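Local coordinates for cytochrome c, putative (Shewanella oneidensis, PDB 1SP3), which is an octaheme c-type cytochrome that probably acts as a respiratory oxidoreductase, reducing tetrathionate, at residues A[25-28]-A[29-33]. Sequence-based numbering, arbitrary orientation.
Sequences CHEE and QATDM. With HEC (heme c), chain C.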
loop_
_atom_site.group_PDB
_atom_site.type_symbol
_atom_site.label_atom_id
_atom_site.label_comp_id
_atom_site.label_asym_id
_atom_site.label_seq_id
_atom_site.Cartn_x
_atom_site.Cartn_y
_atom_site.Cartn_z
ATOM N N CYS A 25 -0.521 -22.057 23.864
ATOM C CA CYS A 25 0.928 -22.151 23.805
ATOM C C CYS A 25 1.610 -20.930 23.244
ATOM O O CYS A 25 2.812 -20.791 23.453
ATOM C CB CYS A 25 1.277 -23.330 22.926
ATOM S SG CYS A 25 0.666 -25.013 23.451
ATOM N N HIS A 26 0.893 -20.041 22.517
ATOM C CA HIS A 26 1.537 -18.926 21.848
ATOM C C HIS A 26 0.941 -17.579 22.281
ATOM O O HIS A 26 0.908 -16.624 21.498
ATOM C CB HIS A 26 1.438 -19.061 20.302
ATOM C CG HIS A 26 2.160 -20.262 19.736
ATOM N ND1 HIS A 26 3.522 -20.457 19.873
ATOM C CD2 HIS A 26 1.700 -21.332 19.033
ATOM C CE1 HIS A 26 3.873 -21.562 19.239
ATOM N NE2 HIS A 26 2.790 -22.118 18.724
ATOM N N GLU A 27 0.468 -17.492 23.510
ATOM C CA GLU A 27 0.144 -16.197 24.090
ATOM C C GLU A 27 1.181 -15.080 23.898
ATOM O O GLU A 27 0.837 -13.905 23.628
ATOM C CB GLU A 27 -0.145 -16.338 25.580
ATOM C CG GLU A 27 -1.045 -15.182 25.990
ATOM C CD GLU A 27 -1.482 -15.212 27.456
ATOM O OE1 GLU A 27 -1.502 -16.305 28.104
ATOM O OE2 GLU A 27 -1.845 -14.109 27.921
ATOM N N GLU A 28 2.449 -15.437 23.986
ATOM C CA GLU A 28 3.499 -14.459 23.724
ATOM C C GLU A 28 3.433 -13.837 22.305
ATOM O O GLU A 28 3.476 -12.613 22.126
ATOM C CB GLU A 28 4.910 -15.065 23.970
ATOM C CG GLU A 28 5.820 -13.992 24.582
ATOM C CD GLU A 28 7.324 -14.333 24.615
ATOM O OE1 GLU A 28 8.045 -13.492 25.228
ATOM O OE2 GLU A 28 7.802 -15.382 24.016
ATOM N N GLN A 29 3.361 -14.701 21.311
ATOM C CA GLN A 29 3.303 -14.288 19.907
ATOM C C GLN A 29 2.092 -13.371 19.665
ATOM O O GLN A 29 2.203 -12.388 18.987
ATOM C CB GLN A 29 3.145 -15.577 19.088
ATOM C CG GLN A 29 4.442 -16.427 18.845
ATOM C CD GLN A 29 5.016 -17.053 20.106
ATOM O OE1 GLN A 29 4.299 -17.512 20.948
ATOM N NE2 GLN A 29 6.314 -17.086 20.199
ATOM N N ALA A 30 0.928 -13.689 20.234
ATOM C CA ALA A 30 -0.252 -12.834 20.104
ATOM C C ALA A 30 0.042 -11.468 20.704
ATOM O O ALA A 30 -0.155 -10.425 20.076
ATOM C CB ALA A 30 -1.432 -13.483 20.711
ATOM N N THR A 31 0.551 -11.460 21.924
ATOM C CA THR A 31 0.853 -10.223 22.591
ATOM C C THR A 31 1.809 -9.381 21.770
ATOM O O THR A 31 1.588 -8.181 21.638
ATOM C CB THR A 31 1.489 -10.517 23.907
ATOM O OG1 THR A 31 0.521 -11.206 24.705
ATOM C CG2 THR A 31 1.730 -9.233 24.660
ATOM N N ASP A 32 2.868 -10.028 21.268
ATOM C CA ASP A 32 3.855 -9.344 20.441
ATOM C C ASP A 32 3.249 -8.783 19.139
ATOM O O ASP A 32 3.560 -7.693 18.732
ATOM C CB ASP A 32 5.018 -10.297 20.073
ATOM C CG ASP A 32 5.909 -10.650 21.279
ATOM O OD1 ASP A 32 5.998 -9.808 22.240
ATOM O OD2 ASP A 32 6.542 -11.755 21.301
ATOM N N MET A 33 2.442 -9.569 18.482
ATOM C CA MET A 33 1.933 -9.204 17.187
ATOM C C MET A 33 0.993 -8.009 17.386
ATOM O O MET A 33 0.914 -7.042 16.557
ATOM C CB MET A 33 1.213 -10.413 16.605
ATOM C CG MET A 33 1.226 -10.517 15.036
ATOM S SD MET A 33 -0.054 -9.373 14.371
ATOM C CE MET A 33 -1.270 -9.857 15.660
HETATM FE FE HEC C . 2.639 -23.725 17.437
HETATM C CHA HEC C . 5.846 -23.815 16.523
HETATM C CHB HEC C . 1.945 -21.369 15.050
HETATM C CHC HEC C . -0.753 -24.091 17.977
HETATM C CHD HEC C . 3.282 -25.482 20.283
HETATM N NA HEC C . 3.710 -22.719 16.033
HETATM C C1A HEC C . 5.027 -22.979 15.777
HETATM C C2A HEC C . 5.408 -22.150 14.673
HETATM C C3A HEC C . 4.323 -21.474 14.255
HETATM C C4A HEC C . 3.233 -21.817 15.124
HETATM C CMA HEC C . 4.230 -20.511 13.042
HETATM C CAA HEC C . 6.833 -22.120 14.035
HETATM C CBA HEC C . 6.632 -23.096 12.852
HETATM C CGA HEC C . 7.903 -23.334 12.121
HETATM O O1A HEC C . 7.832 -24.050 11.067
HETATM O O2A HEC C . 8.951 -22.809 12.601
HETATM N NB HEC C . 0.883 -22.906 16.661
HETATM C C1B HEC C . 0.872 -21.913 15.693
HETATM C C2B HEC C . -0.525 -21.583 15.448
HETATM C C3B HEC C . -1.260 -22.348 16.258
HETATM C C4B HEC C . -0.390 -23.202 17.012
HETATM C CMB HEC C . -1.019 -20.522 14.431
HETATM C CAB HEC C . -2.784 -22.443 16.278
HETATM C CBB HEC C . -3.239 -22.843 15.072
HETATM N NC HEC C . 1.511 -24.629 18.817
HETATM C C1C HEC C . 0.133 -24.632 18.888
HETATM C C2C HEC C . -0.257 -25.347 20.071
HETATM C C3C HEC C . 0.870 -25.731 20.710
HETATM C C4C HEC C . 1.994 -25.263 19.938
HETATM C CMC HEC C . -1.752 -25.551 20.506
HETATM C CAC HEC C . 1.018 -26.528 22.080
HETATM C CBC HEC C . 0.234 -27.585 22.401
HETATM N ND HEC C . 4.302 -24.542 18.260
HETATM C C1D HEC C . 4.338 -25.219 19.455
HETATM C C2D HEC C . 5.728 -25.582 19.753
HETATM C C3D HEC C . 6.481 -25.081 18.581
HETATM C C4D HEC C . 5.531 -24.452 17.708
HETATM C CMD HEC C . 6.335 -26.321 20.983
HETATM C CAD HEC C . 8.009 -25.161 18.427
HETATM C CBD HEC C . 8.499 -23.999 19.272
HETATM C CGD HEC C . 10.027 -24.017 19.434
HETATM O O1D HEC C . 10.598 -24.779 20.293
HETATM O O2D HEC C . 10.709 -23.282 18.662
HETATM O O HOH W 1 7.757 -11.202 24.055
#
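Joining H26 to Q29 is a local, one-turn contact within helix 15-34, where the helix runs from one heme c toward the next. Within 25-28 the heme is held at two points: C25 SG is covalently joined to its CAC at 2.1 Å, and H26 NE2 binds the iron, with H4 as the other axial ligand. On the other side of the imidazole, H26 ND1 donates to Q29 OE1 at 3.2 Å. This bond is bent (138° at the hydrogen); the oxygen lies near the ring plane, but the nitrogen stands above the carbonyl plane, ring and amide planes being almost perpendicular (86°). A bend at chi2 (67°) folds the Q29 chain back so that OE1 faces the histidine. Q29 NE2 makes a weak hydrogen bond to a propionate oxygen of a second heme. With an alanine in place of Q29, H26 ND1 would probably lose this acceptor, leaving the imidazole freer to turn about its iron bond. Further along, E27 O accepts from T31 N (3.0 Å) and T31 OG1 (2.9 Å), which arrive from opposite faces of its carbonyl plane. At 2.6 Å from E28 OE1 and 2.9 Å from D32 OD1, a water can donate to either and probably eases their repulsion (E28 OE1 to D32 OD2, 4.5 Å). Q29 adds a second-shell acceptor to the histidine of a CXXCH heme-attachment motif, formed by C22, C25 and H26.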